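Local coordinates for DUF192 domain-containing protein (Novosphingobium aromaticivorans, PDB 3M7A) that is of unknown function but belongs to the DUF192 (COG1430) family and folds as a small, single-chain protein built mainly on a mixed beta sheet, at residues Val25-Thr30 / Pro134-Glu139; Ser38-Thr43 / Ile64-Pro69; Pro70-Phe75 / Leu110-Pro115; Leu91-Met96 / Pro115-Leu120. One frame throughout, in Å; residues are numbered along the deposited sequence. Where two conformers were deposited one is given.

Contact 1: residues Val25-Thr30 / Pro134-Glu139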
loop_
_atom_site.group_PDB
_atom_site.type_symbol
_atom_site.label_atom_id
_atom_site.label_comp_id
_atom_site.label_asym_id
_atom_site.label_seq_id
_atom_site.Cartn_x
_atom_site.Cartn_y
_atom_site.Cartn_z
ATOM N N VAL A 25 2.176 -5.298 -7.270
ATOM C CA VAL A 25 1.764 -3.890 -7.419
ATOM C C VAL A 25 3.015 -3.121 -7.796
ATOM O O VAL A 25 4.054 -3.311 -7.176
ATOM C CB VAL A 25 1.164 -3.328 -6.110
ATOM C CG1 VAL A 25 0.835 -1.844 -6.265
ATOM C CG2 VAL A 25 -0.039 -4.145 -5.674
ATOM N N THR A 26 2.901 -2.251 -8.799
ATOM C CA THR A 26 4.026 -1.431 -9.235
ATOM C C THR A 26 3.726 0.024 -9.002
ATOM O O THR A 26 2.574 0.453 -9.043
ATOM C CB THR A 26 4.380 -1.684 -10.730
ATOM O OG1 THR A 26 3.272 -1.335 -11.562
ATOM C CG2 THR A 26 4.785 -3.153 -10.939
ATOM N N VAL A 27 4.788 0.755 -8.726
ATOM C CA VAL A 27 4.734 2.190 -8.540
ATOM C C VAL A 27 5.838 2.760 -9.430
ATOM O O VAL A 27 7.016 2.429 -9.247
ATOM C CB VAL A 27 4.936 2.645 -7.070
ATOM C CG1 VAL A 27 4.760 4.137 -6.958
ATOM C CG2 VAL A 27 3.954 1.916 -6.134
ATOM N N THR A 28 5.461 3.629 -10.378
ATOM C CA THR A 28 6.377 4.089 -11.417
ATOM C C THR A 28 6.316 5.598 -11.546
ATOM O O THR A 28 5.238 6.202 -11.618
ATOM C CB THR A 28 6.068 3.405 -12.763
ATOM O OG1 THR A 28 6.039 1.996 -12.560
ATOM C CG2 THR A 28 7.111 3.764 -13.814
ATOM N N GLY A 29 7.495 6.209 -11.558
ATOM C CA GLY A 29 7.614 7.649 -11.692
ATOM C C GLY A 29 9.049 8.036 -12.005
ATOM O O GLY A 29 9.829 7.202 -12.492
ATOM N N THR A 30 9.421 9.269 -11.668
ATOM C CA THR A 30 10.770 9.762 -11.949
ATOM C C THR A 30 11.840 8.922 -11.271
ATOM O O THR A 30 12.917 8.736 -11.813
ATOM C CB THR A 30 10.916 11.226 -11.522
ATOM O OG1 THR A 30 9.917 11.989 -12.193
ATOM C CG2 THR A 30 12.285 11.765 -11.882
ATOM N N PRO A 134 3.865 11.857 -4.919
ATOM C CA PRO A 134 2.577 12.152 -5.517
ATOM C C PRO A 134 2.717 12.350 -7.016
ATOM O O PRO A 134 3.685 12.964 -7.497
ATOM C CB PRO A 134 2.136 13.426 -4.793
ATOM C CG PRO A 134 2.793 13.320 -3.428
ATOM C CD PRO A 134 4.144 12.721 -3.745
ATOM N N GLY A 135 1.748 11.821 -7.763
ATOM C CA GLY A 135 1.792 11.789 -9.213
ATOM C C GLY A 135 2.262 10.480 -9.832
ATOM O O GLY A 135 1.966 10.202 -11.005
ATOM N N ASP A 136 2.972 9.655 -9.076
ATOM C CA ASP A 136 3.464 8.392 -9.609
ATOM C C ASP A 136 2.291 7.463 -9.896
ATOM O O ASP A 136 1.236 7.528 -9.268
ATOM C CB ASP A 136 4.401 7.716 -8.619
ATOM C CG ASP A 136 5.734 8.417 -8.503
ATOM O OD1 ASP A 136 5.987 9.418 -9.225
ATOM O OD2 ASP A 136 6.507 7.963 -7.658
ATOM N N LYS A 137 2.484 6.623 -10.905
ATOM C CA LYS A 137 1.435 5.723 -11.395
ATOM C C LYS A 137 1.546 4.404 -10.638
ATOM O O LYS A 137 2.602 3.740 -10.613
ATOM C CB LYS A 137 1.567 5.498 -12.907
ATOM C CG LYS A 137 0.375 4.789 -13.561
ATOM C CD LYS A 137 -0.752 5.808 -13.890
ATOM C CE LYS A 137 -1.789 5.289 -14.860
ATOM N NZ LYS A 137 -2.884 6.298 -15.092
ATOM N N VAL A 138 0.432 3.977 -10.066
ATOM C CA VAL A 138 0.338 2.699 -9.349
ATOM C C VAL A 138 -0.518 1.745 -10.162
ATOM O O VAL A 138 -1.606 2.128 -10.608
ATOM C CB VAL A 138 -0.260 2.903 -7.935
ATOM C CG1 VAL A 138 -0.304 1.584 -7.153
ATOM C CG2 VAL A 138 0.500 4.017 -7.176
ATOM N N GLU A 139 -0.028 0.527 -10.381
ATOM C CA GLU A 139 -0.755 -0.466 -11.165
ATOM C C GLU A 139 -0.807 -1.795 -10.439
ATOM O O GLU A 139 0.116 -2.184 -9.727
ATOM C CB GLU A 139 -0.078 -0.668 -12.522
ATOM C CG GLU A 139 -0.101 0.539 -13.429
ATOM C CD GLU A 139 -1.450 0.795 -14.082
ATOM O OE1 GLU A 139 -2.392 -0.023 -13.902
ATOM O OE2 GLU A 139 -1.565 1.824 -14.795
HETATM O O HOH W 1 3.351 1.403 -12.010
#
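Thr26 N and Glu139 O, and Glu139 N and Thr26 O, pair at 2.9 Å, and the matching atoms of Thr28 and Lys137 do the same at the next hydrogen-bonded pair. Val27 and Val138 lie between these two hydrogen-bonded pairs as a non-hydrogen-bonded pair, their CA atoms 4.5 Å apart. Val138 CB lies 3.9 Å from Thr26 O, and CG1 is also close to that oxygen. Val138 CG1 stands anti to the backbone N (chi1 -177°), and this turns it to Val25 CG1, which it meets at 3.7 Å. Val138 CG2 points the other way along the strand and reaches Val27 CG2 at 4.2 Å, the two valines lying side by side. On the other face of the sheet Thr26 OG1 comes within 3.5 Å of Glu139 CB. Water 1 ties the hydroxyls of Thr26 and Thr28 together and donates to Lys137 O. The polar ends of Lys137 and Glu139 lead off to Asp92 O and to Arg93. Asp136 OD1 rests against Gly29 CA at 3.4 Å, while its OD2 accepts from Lys133 N. The pairing is a regular antiparallel beta ladder, with strand 137-139 laid beside strand 21-29 of the mixed sheet.

Contact 2: residues Ser38-Thr43 / Ile64-Pro69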
loop_
_atom_site.group_PDB
_atom_site.type_symbol
_atom_site.label_atom_id
_atom_site.label_comp_id
_atom_site.label_asym_id
_atom_site.label_seq_id
_atom_site.Cartn_x
_atom_site.Cartn_y
_atom_site.Cartn_z
ATOM N N SER A 38 1.876 -7.702 -2.744
ATOM C CA SER A 38 0.929 -7.083 -1.833
ATOM C C SER A 38 -0.288 -7.947 -1.553
ATOM O O SER A 38 -0.959 -8.394 -2.459
ATOM C CB SER A 38 0.487 -5.745 -2.437
ATOM O OG SER A 38 1.591 -4.902 -2.653
ATOM N N GLU A 39 -0.583 -8.139 -0.279
ATOM C CA GLU A 39 -1.865 -8.719 0.117
ATOM C C GLU A 39 -2.991 -7.802 -0.351
ATOM O O GLU A 39 -2.893 -6.580 -0.158
ATOM C CB GLU A 39 -1.922 -8.830 1.630
ATOM C CG GLU A 39 -1.093 -9.989 2.184
ATOM C CD GLU A 39 -0.977 -9.866 3.687
ATOM O OE1 GLU A 39 -1.890 -10.371 4.373
ATOM O OE2 GLU A 39 -0.035 -9.188 4.191
ATOM N N LEU A 40 -4.079 -8.380 -0.856
ATOM C CA LEU A 40 -5.185 -7.618 -1.406
ATOM C C LEU A 40 -6.336 -7.615 -0.409
ATOM O O LEU A 40 -6.954 -8.656 -0.145
ATOM C CB LEU A 40 -5.607 -8.240 -2.743
ATOM C CG LEU A 40 -6.533 -7.436 -3.651
ATOM C CD1 LEU A 40 -6.709 -8.182 -4.982
ATOM C CD2 LEU A 40 -7.881 -7.180 -2.990
ATOM N N ALA A 41 -6.596 -6.442 0.146
ATOM C CA ALA A 41 -7.726 -6.244 1.053
ATOM C C ALA A 41 -8.817 -5.557 0.260
ATOM O O ALA A 41 -8.621 -4.457 -0.263
ATOM C CB ALA A 41 -7.302 -5.365 2.225
ATOM N N ARG A 42 -9.969 -6.212 0.173
ATOM C CA ARG A 42 -11.071 -5.680 -0.624
ATOM C C ARG A 42 -12.324 -5.320 0.164
ATOM O O ARG A 42 -12.884 -4.241 -0.012
ATOM C CB ARG A 42 -11.471 -6.647 -1.719
ATOM C CG ARG A 42 -12.167 -5.932 -2.801
ATOM C CD ARG A 42 -12.510 -6.748 -3.944
ATOM N NE ARG A 42 -11.439 -7.172 -4.852
ATOM C CZ ARG A 42 -11.000 -6.522 -5.938
ATOM N NH1 ARG A 42 -11.393 -5.287 -6.232
ATOM N NH2 ARG A 42 -10.167 -7.140 -6.746
ATOM N N THR A 43 -12.812 -6.210 1.017
ATOM C CA THR A 43 -14.041 -5.910 1.730
ATOM C C THR A 43 -13.798 -4.777 2.724
ATOM O O THR A 43 -12.652 -4.553 3.148
ATOM C CB THR A 43 -14.629 -7.112 2.461
ATOM O OG1 THR A 43 -13.763 -7.433 3.569
ATOM C CG2 THR A 43 -14.827 -8.334 1.554
ATOM N N ILE A 64 -2.312 -3.881 -0.432
ATOM C CA ILE A 64 -3.066 -3.037 -1.347
ATOM C C ILE A 64 -4.556 -3.157 -0.982
ATOM O O ILE A 64 -5.088 -4.261 -0.843
ATOM C CB ILE A 64 -2.760 -3.399 -2.843
ATOM C CG1 ILE A 64 -3.465 -2.444 -3.824
ATOM C CG2 ILE A 64 -3.114 -4.830 -3.180
ATOM C CD1 ILE A 64 -2.814 -1.107 -3.959
ATOM N N PHE A 65 -5.197 -2.010 -0.824
ATOM C CA PHE A 65 -6.578 -1.864 -0.434
ATOM C C PHE A 65 -7.316 -1.351 -1.665
ATOM O O PHE A 65 -7.021 -0.260 -2.136
ATOM C CB PHE A 65 -6.712 -0.845 0.696
ATOM C CG PHE A 65 -5.958 -1.178 1.986
ATOM C CD1 PHE A 65 -4.585 -1.162 2.034
ATOM C CD2 PHE A 65 -6.652 -1.420 3.162
ATOM C CE1 PHE A 65 -3.932 -1.436 3.217
ATOM C CE2 PHE A 65 -5.994 -1.688 4.347
ATOM C CZ PHE A 65 -4.630 -1.688 4.380
ATOM N N LEU A 66 -8.228 -2.142 -2.233
ATOM C CA LEU A 66 -8.903 -1.804 -3.493
ATOM C C LEU A 66 -10.332 -1.438 -3.167
ATOM O O LEU A 66 -11.053 -2.207 -2.518
ATOM C CB LEU A 66 -8.859 -2.946 -4.500
ATOM C CG LEU A 66 -7.487 -3.300 -5.035
ATOM C CD1 LEU A 66 -7.641 -4.415 -6.101
ATOM C CD2 LEU A 66 -6.719 -2.059 -5.568
ATOM N N ARG A 67 -10.727 -0.252 -3.601
ATOM C CA ARG A 67 -11.954 0.350 -3.120
ATOM C C ARG A 67 -12.954 0.609 -4.201
ATOM O O ARG A 67 -12.665 1.212 -5.207
ATOM C CB ARG A 67 -11.653 1.662 -2.425
ATOM C CG ARG A 67 -10.714 1.458 -1.261
ATOM C CD ARG A 67 -10.213 2.745 -0.696
ATOM N NE ARG A 67 -11.246 3.645 -0.197
ATOM C CZ ARG A 67 -11.861 3.508 0.967
ATOM N NH1 ARG A 67 -11.602 2.491 1.777
ATOM N NH2 ARG A 67 -12.750 4.400 1.357
ATOM N N ASN A 68 -14.168 0.149 -3.952
ATOM C CA ASN A 68 -15.288 0.390 -4.849
ATOM C C ASN A 68 -16.570 0.366 -4.017
ATOM O O ASN A 68 -16.911 -0.680 -3.468
ATOM C CB ASN A 68 -15.372 -0.630 -5.985
ATOM C CG ASN A 68 -16.396 -0.239 -7.036
ATOM O OD1 ASN A 68 -17.174 0.708 -6.843
ATOM N ND2 ASN A 68 -16.422 -0.960 -8.145
ATOM N N PRO A 69 -17.283 1.503 -3.907
ATOM C CA PRO A 69 -16.966 2.787 -4.530
ATOM C C PRO A 69 -15.673 3.412 -3.980
ATOM O O PRO A 69 -15.264 3.107 -2.845
ATOM C CB PRO A 69 -18.182 3.642 -4.174
ATOM C CG PRO A 69 -18.612 3.120 -2.864
ATOM C CD PRO A 69 -18.384 1.636 -2.930
HETATM O O HOH W 2 -12.862 -3.291 -4.327
#
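Ser38 opens the contact by resting its CB on Ile64 CG2, 3.8 Å away. Its hydroxyl makes a weak hydrogen bond to Phe36 O. Glu39 contributes its backbone: its O accepts from Ile64 N at 2.8 Å. Its carboxylate leads away to Ser18 and Arg54. Ile64 CG2 sits between the backbone N and the carbonyl carbon of its own residue, which brings it over Glu39 O at 3.5 Å. Leu40 pairs with Ile64 in parallel register. Leu40 CG stands anti to the backbone N (chi1 -167°), and in one of its two conformers CD1 meets Leu66 CD1 at 4.0 Å, the two side chains crossing at about a right angle. Both backbone polar atoms of Ala41 are used: its N donates to Ile64 O, and its O accepts from Leu66 N at 3.1 Å. Ala41 CB touches Phe65 CD2 on the other face. Arg42 bends at chi3 (-73°) and lays one face of its guanidinium over Leu66 CD1, which lies 3.8 Å from NH2. At the edge, in plane, NH1 donates to water 2, which in turn donates to Leu66 O. Thr43 caps the following helix, its OG1 accepting from Glu46 N. The parallel pair belongs to the beta-alpha-beta unit of strand 32-41, helix 44-49 and strand 61-66, flanked by strands 21-29 and 118-123.

Contact 3: residues Pro70-Phe75 / Leu110-Pro115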
loop_
_atom_site.group_PDB
_atom_site.type_symbol
_atom_site.label_atom_id
_atom_site.label_comp_id
_atom_site.label_asym_id
_atom_site.label_seq_id
_atom_site.Cartn_x
_atom_site.Cartn_y
_atom_site.Cartn_z
ATOM N N PRO A 70 -15.027 4.282 -4.771
ATOM C CA PRO A 70 -13.736 4.860 -4.350
ATOM C C PRO A 70 -13.921 6.043 -3.398
ATOM O O PRO A 70 -13.472 7.149 -3.660
ATOM C CB PRO A 70 -13.117 5.294 -5.681
ATOM C CG PRO A 70 -14.360 5.706 -6.489
ATOM C CD PRO A 70 -15.375 4.658 -6.158
ATOM N N ASP A 71 -14.592 5.800 -2.287
ATOM C CA ASP A 71 -14.851 6.813 -1.297
ATOM C C ASP A 71 -13.530 7.301 -0.720
ATOM O O ASP A 71 -12.551 6.545 -0.625
ATOM C CB ASP A 71 -15.687 6.183 -0.181
ATOM C CG ASP A 71 -17.140 5.890 -0.603
ATOM O OD1 ASP A 71 -17.620 6.390 -1.647
ATOM O OD2 ASP A 71 -17.800 5.152 0.155
HETATM N N MSE A 72 -13.496 8.549 -0.301
HETATM C CA MSE A 72 -12.332 9.102 0.371
HETATM C C MSE A 72 -12.015 8.248 1.611
HETATM O O MSE A 72 -12.895 7.997 2.436
HETATM C CB MSE A 72 -12.655 10.533 0.781
HETATM C CG MSE A 72 -11.555 11.275 1.485
HETATM SE SE MSE A 72 -12.237 12.985 2.094
HETATM C CE MSE A 72 -10.985 13.260 3.567
ATOM N N ALA A 73 -10.769 7.798 1.744
ATOM C CA ALA A 73 -10.344 6.918 2.836
ATOM C C ALA A 73 -9.690 7.705 3.960
ATOM O O ALA A 73 -9.007 8.720 3.726
ATOM C CB ALA A 73 -9.352 5.901 2.326
ATOM N N THR A 74 -9.875 7.229 5.184
ATOM C CA THR A 74 -9.139 7.757 6.340
ATOM C C THR A 74 -8.636 6.551 7.130
ATOM O O THR A 74 -9.405 5.642 7.407
ATOM C CB THR A 74 -10.018 8.666 7.234
ATOM O OG1 THR A 74 -10.456 9.777 6.452
ATOM C CG2 THR A 74 -9.241 9.206 8.432
ATOM N N PHE A 75 -7.336 6.542 7.442
ATOM C CA PHE A 75 -6.682 5.407 8.090
ATOM C C PHE A 75 -6.274 5.768 9.518
ATOM O O PHE A 75 -6.282 6.937 9.916
ATOM C CB PHE A 75 -5.475 4.966 7.251
ATOM C CG PHE A 75 -5.845 4.076 6.106
ATOM C CD1 PHE A 75 -6.554 4.548 5.040
ATOM C CD2 PHE A 75 -5.523 2.745 6.124
ATOM C CE1 PHE A 75 -6.921 3.721 4.010
ATOM C CE2 PHE A 75 -5.874 1.930 5.104
ATOM C CZ PHE A 75 -6.589 2.403 4.043
ATOM N N LEU A 110 -5.599 9.625 9.436
ATOM C CA LEU A 110 -4.678 9.855 8.322
ATOM C C LEU A 110 -5.528 9.871 7.066
ATOM O O LEU A 110 -5.847 8.826 6.511
ATOM C CB LEU A 110 -3.647 8.728 8.262
ATOM C CG LEU A 110 -2.859 8.527 9.558
ATOM C CD1 LEU A 110 -2.053 7.247 9.426
ATOM C CD2 LEU A 110 -1.986 9.769 9.872
ATOM N N PRO A 111 -5.926 11.068 6.617
ATOM C CA PRO A 111 -6.877 11.150 5.505
ATOM C C PRO A 111 -6.231 11.147 4.135
ATOM O O PRO A 111 -5.163 11.731 3.933
ATOM C CB PRO A 111 -7.550 12.502 5.728
ATOM C CG PRO A 111 -6.501 13.298 6.426
ATOM C CD PRO A 111 -5.778 12.354 7.302
ATOM N N ALA A 112 -6.914 10.545 3.186
ATOM C CA ALA A 112 -6.602 10.706 1.776
ATOM C C ALA A 112 -6.923 12.131 1.351
ATOM O O ALA A 112 -7.774 12.798 1.943
ATOM C CB ALA A 112 -7.434 9.708 0.918
ATOM N N ALA A 113 -6.311 12.552 0.239
ATOM C CA ALA A 113 -6.576 13.867 -0.318
ATOM C C ALA A 113 -7.961 13.980 -0.922
ATOM O O ALA A 113 -8.419 15.080 -1.157
ATOM C CB ALA A 113 -5.545 14.165 -1.398
ATOM N N GLY A 114 -8.621 12.861 -1.196
ATOM C CA GLY A 114 -9.908 12.852 -1.877
ATOM C C GLY A 114 -10.363 11.440 -2.157
ATOM O O GLY A 114 -9.785 10.489 -1.615
ATOM N N PRO A 115 -11.359 11.270 -3.052
ATOM C CA PRO A 115 -11.815 9.942 -3.460
ATOM C C PRO A 115 -10.633 9.021 -3.737
ATOM O O PRO A 115 -9.722 9.366 -4.477
ATOM C CB PRO A 115 -12.670 10.234 -4.692
ATOM C CG PRO A 115 -13.237 11.603 -4.414
ATOM C CD PRO A 115 -12.137 12.355 -3.692
#
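Leu110 pairs with Phe75 through two backbone bonds. Leu110 N donates to Phe75 O at 2.8 Å, and Phe75 N donates to Leu110 O from above the carbonyl plane, 40° out of it. Leu110 CB lies 3.6 Å from Phe75 O, and its side chain continues to Ile86 and Ala102. The Phe75 ring leads away from Leu110 on the same face and meets the Phe65 ring edge-to-face. Pro111 has no N-H to give and sits in a non-hydrogen-bonded pair with Thr74. Thr74 OG1 lies 4.0 Å from Pro111 CB, on the face away from Phe75. Methyl CG2 of Thr74 is turned to the backbone of Leu110 instead, 3.8 Å from its N. The strands 72-75 and 110-112 thus form a two-stranded antiparallel ribbon, separate from the main mixed sheet. Ala112 N donates to Ala73 O in a nearly straight bond (172° at the hydrogen). Ala112 CB turns toward strand 72-75 and approaches Ala73 O to 3.4 Å. Selenomethionine 72 (Met72) reaches over this end of the ribbon. Its CG stands anti to the backbone N (chi1 -179°). In one of its two conformers the extended chain of Met72 carries CE across to the second strand, 3.6 Å from Ala112 O, where it also touches Pro111 CB. The chain then turns a corner at Ala113 and Gly114. Gly114 O lies against CB and CG of Met72 and accepts from Thr116 OG1. At Pro115, CB packs 3.4 Å from Pro70 O.

Contact 4: residues Leu91-Met96 / Pro115-Leu120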
loop_
_atom_site.group_PDB
_atom_site.type_symbol
_atom_site.label_atom_id
_atom_site.label_comp_id
_atom_site.label_asym_id
_atom_site.label_seq_id
_atom_site.Cartn_x
_atom_site.Cartn_y
_atom_site.Cartn_z
ATOM N N LEU A 91 -8.317 8.205 -8.739
ATOM C CA LEU A 91 -9.124 7.491 -9.711
ATOM C C LEU A 91 -8.423 7.279 -11.048
ATOM O O LEU A 91 -8.859 6.450 -11.828
ATOM C CB LEU A 91 -10.480 8.189 -9.893
ATOM C CG LEU A 91 -11.563 7.798 -8.873
ATOM C CD1 LEU A 91 -11.194 8.220 -7.437
ATOM C CD2 LEU A 91 -12.929 8.365 -9.276
ATOM N N ASP A 92 -7.363 8.050 -11.296
ATOM C CA ASP A 92 -6.482 7.884 -12.426
ATOM C C ASP A 92 -5.278 6.985 -12.133
ATOM O O ASP A 92 -4.330 6.944 -12.918
ATOM C CB ASP A 92 -5.982 9.263 -12.898
ATOM C CG ASP A 92 -5.242 10.032 -11.806
ATOM O OD1 ASP A 92 -5.167 9.530 -10.650
ATOM O OD2 ASP A 92 -4.766 11.161 -12.045
ATOM N N ARG A 93 -5.324 6.244 -11.024
ATOM C CA ARG A 93 -4.233 5.380 -10.581
ATOM C C ARG A 93 -2.939 6.140 -10.280
ATOM O O ARG A 93 -1.868 5.545 -10.265
ATOM C CB ARG A 93 -4.002 4.196 -11.515
ATOM C CG ARG A 93 -5.180 3.247 -11.578
ATOM C CD ARG A 93 -4.780 1.935 -12.176
ATOM N NE ARG A 93 -5.899 1.003 -12.224
ATOM C CZ ARG A 93 -5.807 -0.329 -12.265
ATOM N NH1 ARG A 93 -4.621 -0.958 -12.338
ATOM N NH2 ARG A 93 -6.930 -1.036 -12.228
ATOM N N ARG A 94 -3.037 7.424 -9.934
ATOM C CA ARG A 94 -1.852 8.175 -9.517
ATOM C C ARG A 94 -1.898 8.444 -8.013
ATOM O O ARG A 94 -2.966 8.646 -7.411
ATOM C CB ARG A 94 -1.705 9.475 -10.314
ATOM C CG ARG A 94 -1.424 9.229 -11.759
ATOM C CD ARG A 94 -1.164 10.518 -12.540
ATOM N NE ARG A 94 -0.898 10.192 -13.947
ATOM C CZ ARG A 94 0.265 9.763 -14.443
ATOM N NH1 ARG A 94 1.327 9.592 -13.657
ATOM N NH2 ARG A 94 0.357 9.453 -15.735
ATOM N N VAL A 95 -0.712 8.496 -7.410
ATOM C CA VAL A 95 -0.592 8.818 -5.991
ATOM C C VAL A 95 -1.057 10.256 -5.776
ATOM O O VAL A 95 -0.589 11.179 -6.433
ATOM C CB VAL A 95 0.866 8.642 -5.513
ATOM C CG1 VAL A 95 1.023 9.086 -4.043
ATOM C CG2 VAL A 95 1.379 7.203 -5.720
HETATM N N MSE A 96 -1.992 10.435 -4.845
HETATM C CA MSE A 96 -2.457 11.753 -4.435
HETATM C C MSE A 96 -1.613 12.331 -3.302
HETATM O O MSE A 96 -1.245 13.511 -3.317
HETATM C CB MSE A 96 -3.908 11.694 -3.953
HETATM C CG MSE A 96 -4.892 11.309 -5.026
HETATM SE SE MSE A 96 -6.719 11.241 -4.387
HETATM C CE MSE A 96 -6.565 9.792 -3.139
ATOM N N PRO A 115 -11.359 11.270 -3.052
ATOM C CA PRO A 115 -11.815 9.942 -3.460
ATOM C C PRO A 115 -10.633 9.021 -3.737
ATOM O O PRO A 115 -9.722 9.366 -4.477
ATOM C CB PRO A 115 -12.670 10.234 -4.692
ATOM C CG PRO A 115 -13.237 11.603 -4.414
ATOM C CD PRO A 115 -12.137 12.355 -3.692
ATOM N N THR A 116 -10.677 7.874 -3.085
ATOM C CA THR A 116 -9.533 6.977 -3.013
ATOM C C THR A 116 -9.878 5.648 -3.699
ATOM O O THR A 116 -10.722 4.884 -3.200
ATOM C CB THR A 116 -9.176 6.700 -1.559
ATOM O OG1 THR A 116 -9.034 7.939 -0.859
ATOM C CG2 THR A 116 -7.886 5.903 -1.439
ATOM N N LEU A 117 -9.259 5.394 -4.854
ATOM C CA LEU A 117 -9.419 4.142 -5.588
ATOM C C LEU A 117 -8.655 2.998 -4.922
ATOM O O LEU A 117 -9.112 1.856 -4.931
ATOM C CB LEU A 117 -8.955 4.363 -7.035
ATOM C CG LEU A 117 -9.028 3.122 -7.920
ATOM C CD1 LEU A 117 -10.477 2.641 -8.108
ATOM C CD2 LEU A 117 -8.401 3.432 -9.279
ATOM N N ALA A 118 -7.464 3.288 -4.409
ATOM C CA ALA A 118 -6.629 2.262 -3.788
ATOM C C ALA A 118 -5.732 2.900 -2.744
ATOM O O ALA A 118 -5.483 4.095 -2.772
ATOM C CB ALA A 118 -5.789 1.530 -4.855
ATOM N N VAL A 119 -5.221 2.081 -1.842
ATOM C CA VAL A 119 -4.213 2.462 -0.889
ATOM C C VAL A 119 -3.153 1.375 -0.874
ATOM O O VAL A 119 -3.478 0.202 -0.878
ATOM C CB VAL A 119 -4.801 2.627 0.531
ATOM C CG1 VAL A 119 -3.729 3.087 1.516
ATOM C CG2 VAL A 119 -5.977 3.638 0.510
ATOM N N LEU A 120 -1.883 1.786 -0.868
ATOM C CA LEU A 120 -0.769 0.862 -0.777
ATOM C C LEU A 120 -0.022 1.189 0.510
ATOM O O LEU A 120 0.429 2.330 0.714
ATOM C CB LEU A 120 0.147 1.004 -1.987
ATOM C CG LEU A 120 1.408 0.159 -1.914
ATOM C CD1 LEU A 120 1.102 -1.359 -1.975
ATOM C CD2 LEU A 120 2.360 0.527 -3.060
#
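Leu91 and Leu117 are the closest backbone pair, their CA atoms 5.3 Å apart, and no hydrogen bond joins the two segments. Segment 91-96 is a tight loop that leads into strand 95-102. Arg93 has positive phi and psi (62° and 26°), and Asp92 OD1 accepts from Arg94 N at 3.1 Å, which makes an Asx turn. Segment 115-120 runs into strand 118-123 through a classic beta bulge, where Leu117 and Ala118 both face Val89. The side chains then close the gap. In one of its two conformers Leu91 CD1 lies over the start of segment 115-120, 3.7 Å from Pro115 CB and 3.5 Å from Pro115 O. Leu117 CG stands anti to the backbone N (chi1 178°), and CD2 is thereby set against Arg93 CG and Leu91 O, at 4.0 Å from each. The Arg93 chain runs extended from CG to NE, past this leucine. Its guanidinium makes a salt bridge with Glu139, bonds Trp140 O and forms a cation-pi contact with Trp140. Selenomethionine 96 (Met96) points toward segment 115-120 and bends at chi3. Met96 CE lies 3.5 Å from Pro115 O and 3.8 Å from Thr116 OG1. The latter contact is packing; the hydroxyl's hydrogen-bond partners include Ala73 N, which ties it to the ribbon of strands 72-75 and 110-112. The contact lies at the surface, just ahead of strands 95-102 and 118-123, both of which pair with strand 84-89; strand 118-123 also pairs with strand 61-66.

In the fold
Contacts 1, 2 and 4 reach the mixed sheet, while contact 3 forms the separate two-stranded ribbon beside it. Contacts 1 and 2 have centres about 17 Å apart but meet where Val25 CG2 touches Ser38 OG at 3.5 Å. Contact 4 lies about 10 Å from contact 1, centre to centre, and Gly135 N probably bonds Val95 O at 2.8 Å. A probable bond from Phe65 N to Val119 O joins it to contact 2. Phe65 CE2 of contact 2 packs 3.7 Å from Phe75 CE2 of contact 3. Contacts 3 and 4 share Pro115, with centres about 9 Å apart. No active site has been assigned. An ethanediol, probably from the crystallisation liquor, lies about 4 Å from the Arg42 side chain.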